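Side-chain contact in beta-n-acetylhexosaminidase (PDB 4AZI), which is a family 20 glycoside hydrolase module that removes terminal beta-linked N-acetylglucosamine residues from glycans: residues Arg29-Ala34 / Thr98-Tyr103. The protein carries 2 engineered substitutions. Sequence-based numbering, arbitrary orientation.
Sequences RIVDKA and TELIEY
Tyr103 reaches across from helix 94-106 to helix 24-37 and donates a hydrogen bond to Asp32. The distance from Tyr103 OH to Asp32 OD1 is 2.5 Å. OD1 accepts through its syn lone pair, on the side of OD2. It lies near the plane of the phenol ring, at the ring edge. The carboxylate is turned 52° from that ring. Tyr103 has CG anti to its backbone N (chi1 -178°), and this carries the hydroxyl over to the other helix.

The apolar part is small and centres on Val31, whose two methyls take different partners. Val31 CG1 meets the Tyr103 ring obliquely, 3.8 Å from Tyr103 CD2. Val31 CG2 touches Leu100 CD1, also at 3.8 Å. Leu100 also packs on Leu27 and Leu24, about one and two turns before Val31 on helix 24-37.

The two segments run nearly parallel, at 14°, with axes 10.8 Å apart. Helix 24-37 follows barrel strand 10-16, and helix 94-106 leads into strand 110-117; both lie on the outside of the TIM barrel. Val31 and Leu100 are buried, whereas Asp32 and Tyr103 are partly exposed. The contact thus pairs an apolar inner layer with a polar outer link. A phenol O-H donated to OD1 would be expected to favour the charged form of the Asp32 carboxylate.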
ATOM      1  N   ARG A  29       7.918  -8.107 -12.090  1.00 16.62           N
ATOM      2  CA  ARG A  29       7.006  -8.059 -13.241  1.00 16.85           C
ATOM      3  C   ARG A  29       5.869  -7.041 -13.087  1.00 16.14           C
ATOM      4  O   ARG A  29       5.490  -6.368 -14.051  1.00 16.07           O
ATOM      5  CB  ARG A  29       6.413  -9.436 -13.519  1.00 18.40           C
ATOM      6  CG  ARG A  29       7.381 -10.408 -14.162  1.00 20.32           C
ATOM      7  CD  ARG A  29       6.663 -11.217 -15.218  1.00 23.34           C
ATOM      8  NE  ARG A  29       6.460 -10.426 -16.439  1.00 25.91           N
ATOM      9  CZ  ARG A  29       5.684 -10.779 -17.461  1.00 26.76           C
ATOM     10  NH1 ARG A  29       5.010 -11.921 -17.437  1.00 27.75           N
ATOM     11  NH2 ARG A  29       5.583  -9.983 -18.519  1.00 27.28           N
ATOM     12  N   ILE A  30       5.315  -6.957 -11.879  1.00 15.47           N
ATOM     13  CA  ILE A  30       4.337  -5.918 -11.533  1.00 14.78           C
ATOM     14  C   ILE A  30       4.942  -4.512 -11.695  1.00 14.55           C
ATOM     15  O   ILE A  30       4.315  -3.632 -12.288  1.00 14.55           O
ATOM     16  CB  ILE A  30       3.775  -6.128 -10.102  1.00 14.45           C
ATOM     17  CG1 ILE A  30       2.856  -7.359 -10.072  1.00 14.40           C
ATOM     18  CG2 ILE A  30       3.059  -4.872  -9.592  1.00 14.20           C
ATOM     19  CD1 ILE A  30       2.566  -7.899  -8.686  1.00 14.35           C
ATOM     20  N   VAL A  31       6.156  -4.319 -11.169  1.00 14.47           N
ATOM     21  CA  VAL A  31       6.927  -3.073 -11.333  1.00 14.32           C
ATOM     22  C   VAL A  31       7.081  -2.710 -12.819  1.00 14.54           C
ATOM     23  O   VAL A  31       6.820  -1.569 -13.216  1.00 14.39           O
ATOM     24  CB  VAL A  31       8.329  -3.188 -10.667  1.00 14.33           C
ATOM     25  CG1 VAL A  31       9.283  -2.117 -11.181  1.00 14.05           C
ATOM     26  CG2 VAL A  31       8.215  -3.113  -9.152  1.00 13.84           C
ATOM     27  N   ASP A  32       7.489  -3.702 -13.615  1.00 14.67           N
ATOM     28  CA  ASP A  32       7.612  -3.599 -15.077  1.00 14.95           C
ATOM     29  C   ASP A  32       6.329  -3.133 -15.743  1.00 14.71           C
ATOM     30  O   ASP A  32       6.342  -2.207 -16.557  1.00 14.69           O
ATOM     31  CB  ASP A  32       7.973  -4.964 -15.682  1.00 14.87           C
ATOM     32  CG  ASP A  32       9.399  -5.376 -15.404  1.00 15.31           C
ATOM     33  OD1 ASP A  32      10.185  -4.537 -14.920  0.50 15.08           O
ATOM     34  OD2 ASP A  32       9.731  -6.546 -15.694  0.50 14.84           O
ATOM     35  N   LYS A  33       5.228  -3.807 -15.411  1.00 14.82           N
ATOM     36  CA  LYS A  33       3.923  -3.473 -15.958  1.00 14.84           C
ATOM     37  C   LYS A  33       3.467  -2.096 -15.512  1.00 14.47           C
ATOM     38  O   LYS A  33       2.865  -1.374 -16.294  1.00 14.43           O
ATOM     39  CB  LYS A  33       2.875  -4.523 -15.575  1.00 15.26           C
ATOM     40  CG  LYS A  33       1.615  -4.470 -16.422  1.00 15.79           C
ATOM     41  CD  LYS A  33       1.918  -4.798 -17.878  1.00 16.59           C
ATOM     42  CE  LYS A  33       0.684  -4.671 -18.752  1.00 17.09           C
ATOM     43  NZ  LYS A  33       1.007  -4.930 -20.189  1.00 17.48           N
ATOM     44  N   ALA A  34       3.755  -1.737 -14.262  1.00 14.22           N
ATOM     45  CA  ALA A  34       3.433  -0.396 -13.758  1.00 13.87           C
ATOM     46  C   ALA A  34       4.231   0.677 -14.495  1.00 13.66           C
ATOM     47  O   ALA A  34       3.693   1.715 -14.866  1.00 13.46           O
ATOM     48  CB  ALA A  34       3.672  -0.310 -12.261  1.00 13.60           C
ATOM     49  N   THR A  98      15.203  -5.136  -0.740  1.00 13.42           N
ATOM     50  CA  THR A  98      16.223  -4.146  -1.122  1.00 13.61           C
ATOM     51  C   THR A  98      16.359  -4.104  -2.654  1.00 14.08           C
ATOM     52  O   THR A  98      16.349  -3.023  -3.251  1.00 14.28           O
ATOM     53  CB  THR A  98      17.590  -4.428  -0.446  1.00 13.51           C
ATOM     54  OG1 THR A  98      17.413  -4.503   0.973  1.00 13.51           O
ATOM     55  CG2 THR A  98      18.611  -3.336  -0.763  1.00 12.98           C
ATOM     56  N   GLU A  99      16.450  -5.281  -3.272  1.00 14.26           N
ATOM     57  CA  GLU A  99      16.538  -5.406  -4.731  1.00 14.56           C
ATOM     58  C   GLU A  99      15.287  -4.897  -5.455  1.00 14.48           C
ATOM     59  O   GLU A  99      15.400  -4.281  -6.513  1.00 14.32           O
ATOM     60  CB  GLU A  99      16.833  -6.856  -5.142  1.00 15.45           C
ATOM     61  CG  GLU A  99      16.770  -7.101  -6.650  1.00 16.71           C
ATOM     62  CD  GLU A  99      17.385  -8.425  -7.092  1.00 17.39           C
ATOM     63  OE1 GLU A  99      17.711  -9.265  -6.225  1.00 18.79           O
ATOM     64  OE2 GLU A  99      17.548  -8.623  -8.311  0.50 17.16           O
ATOM     65  N   LEU A 100      14.104  -5.163  -4.899  1.00 14.24           N
ATOM     66  CA  LEU A 100      12.852  -4.684  -5.506  1.00 14.13           C
ATOM     67  C   LEU A 100      12.803  -3.154  -5.518  1.00 14.49           C
ATOM     68  O   LEU A 100      12.448  -2.540  -6.526  1.00 14.57           O
ATOM     69  CB  LEU A 100      11.623  -5.269  -4.789  1.00 13.40           C
ATOM     70  CG  LEU A 100      10.227  -4.892  -5.299  1.00 13.21           C
ATOM     71  CD1 LEU A 100       9.943  -5.478  -6.685  1.00 12.88           C
ATOM     72  CD2 LEU A 100       9.177  -5.359  -4.302  1.00 12.84           C
ATOM     73  N   ILE A 101      13.173  -2.553  -4.392  1.00 14.77           N
ATOM     74  CA  ILE A 101      13.234  -1.100  -4.261  1.00 14.95           C
ATOM     75  C   ILE A 101      14.238  -0.456  -5.232  1.00 15.46           C
ATOM     76  O   ILE A 101      13.899   0.499  -5.926  1.00 14.77           O
ATOM     77  CB  ILE A 101      13.512  -0.693  -2.800  1.00 14.84           C
ATOM     78  CG1 ILE A 101      12.361  -1.183  -1.899  1.00 14.64           C
ATOM     79  CG2 ILE A 101      13.702   0.821  -2.689  1.00 14.64           C
ATOM     80  CD1 ILE A 101      12.548  -0.904  -0.420  1.00 14.92           C
ATOM     81  N   GLU A 102      15.462  -0.980  -5.294  1.00 16.73           N
ATOM     82  CA  GLU A 102      16.451  -0.510  -6.268  1.00 17.58           C
ATOM     83  C   GLU A 102      15.924  -0.653  -7.693  1.00 17.03           C
ATOM     84  O   GLU A 102      16.030   0.281  -8.495  1.00 16.35           O
ATOM     85  CB  GLU A 102      17.764  -1.297  -6.170  1.00 19.71           C
ATOM     86  CG  GLU A 102      18.279  -1.552  -4.767  1.00 22.42           C
ATOM     87  CD  GLU A 102      19.634  -0.933  -4.494  1.00 24.38           C
ATOM     88  OE1 GLU A 102      19.839   0.250  -4.844  1.00 26.33           O
ATOM     89  OE2 GLU A 102      20.493  -1.638  -3.912  1.00 25.33           O
ATOM     90  N   TYR A 103      15.378  -1.835  -8.000  1.00 16.67           N
ATOM     91  CA  TYR A 103      14.871  -2.160  -9.345  1.00 16.43           C
ATOM     92  C   TYR A 103      13.751  -1.217  -9.761  1.00 16.29           C
ATOM     93  O   TYR A 103      13.750  -0.691 -10.883  1.00 15.65           O
ATOM     94  CB  TYR A 103      14.375  -3.609  -9.393  1.00 16.57           C
ATOM     95  CG  TYR A 103      13.871  -4.073 -10.743  1.00 16.49           C
ATOM     96  CD1 TYR A 103      14.758  -4.514 -11.724  1.00 16.70           C
ATOM     97  CD2 TYR A 103      12.501  -4.091 -11.036  1.00 16.40           C
ATOM     98  CE1 TYR A 103      14.300  -4.949 -12.962  1.00 16.80           C
ATOM     99  CE2 TYR A 103      12.035  -4.520 -12.273  1.00 16.29           C
ATOM    100  CZ  TYR A 103      12.940  -4.951 -13.233  1.00 16.78           C
ATOM    101  OH  TYR A 103      12.499  -5.384 -14.466  1.00 16.98           O
TER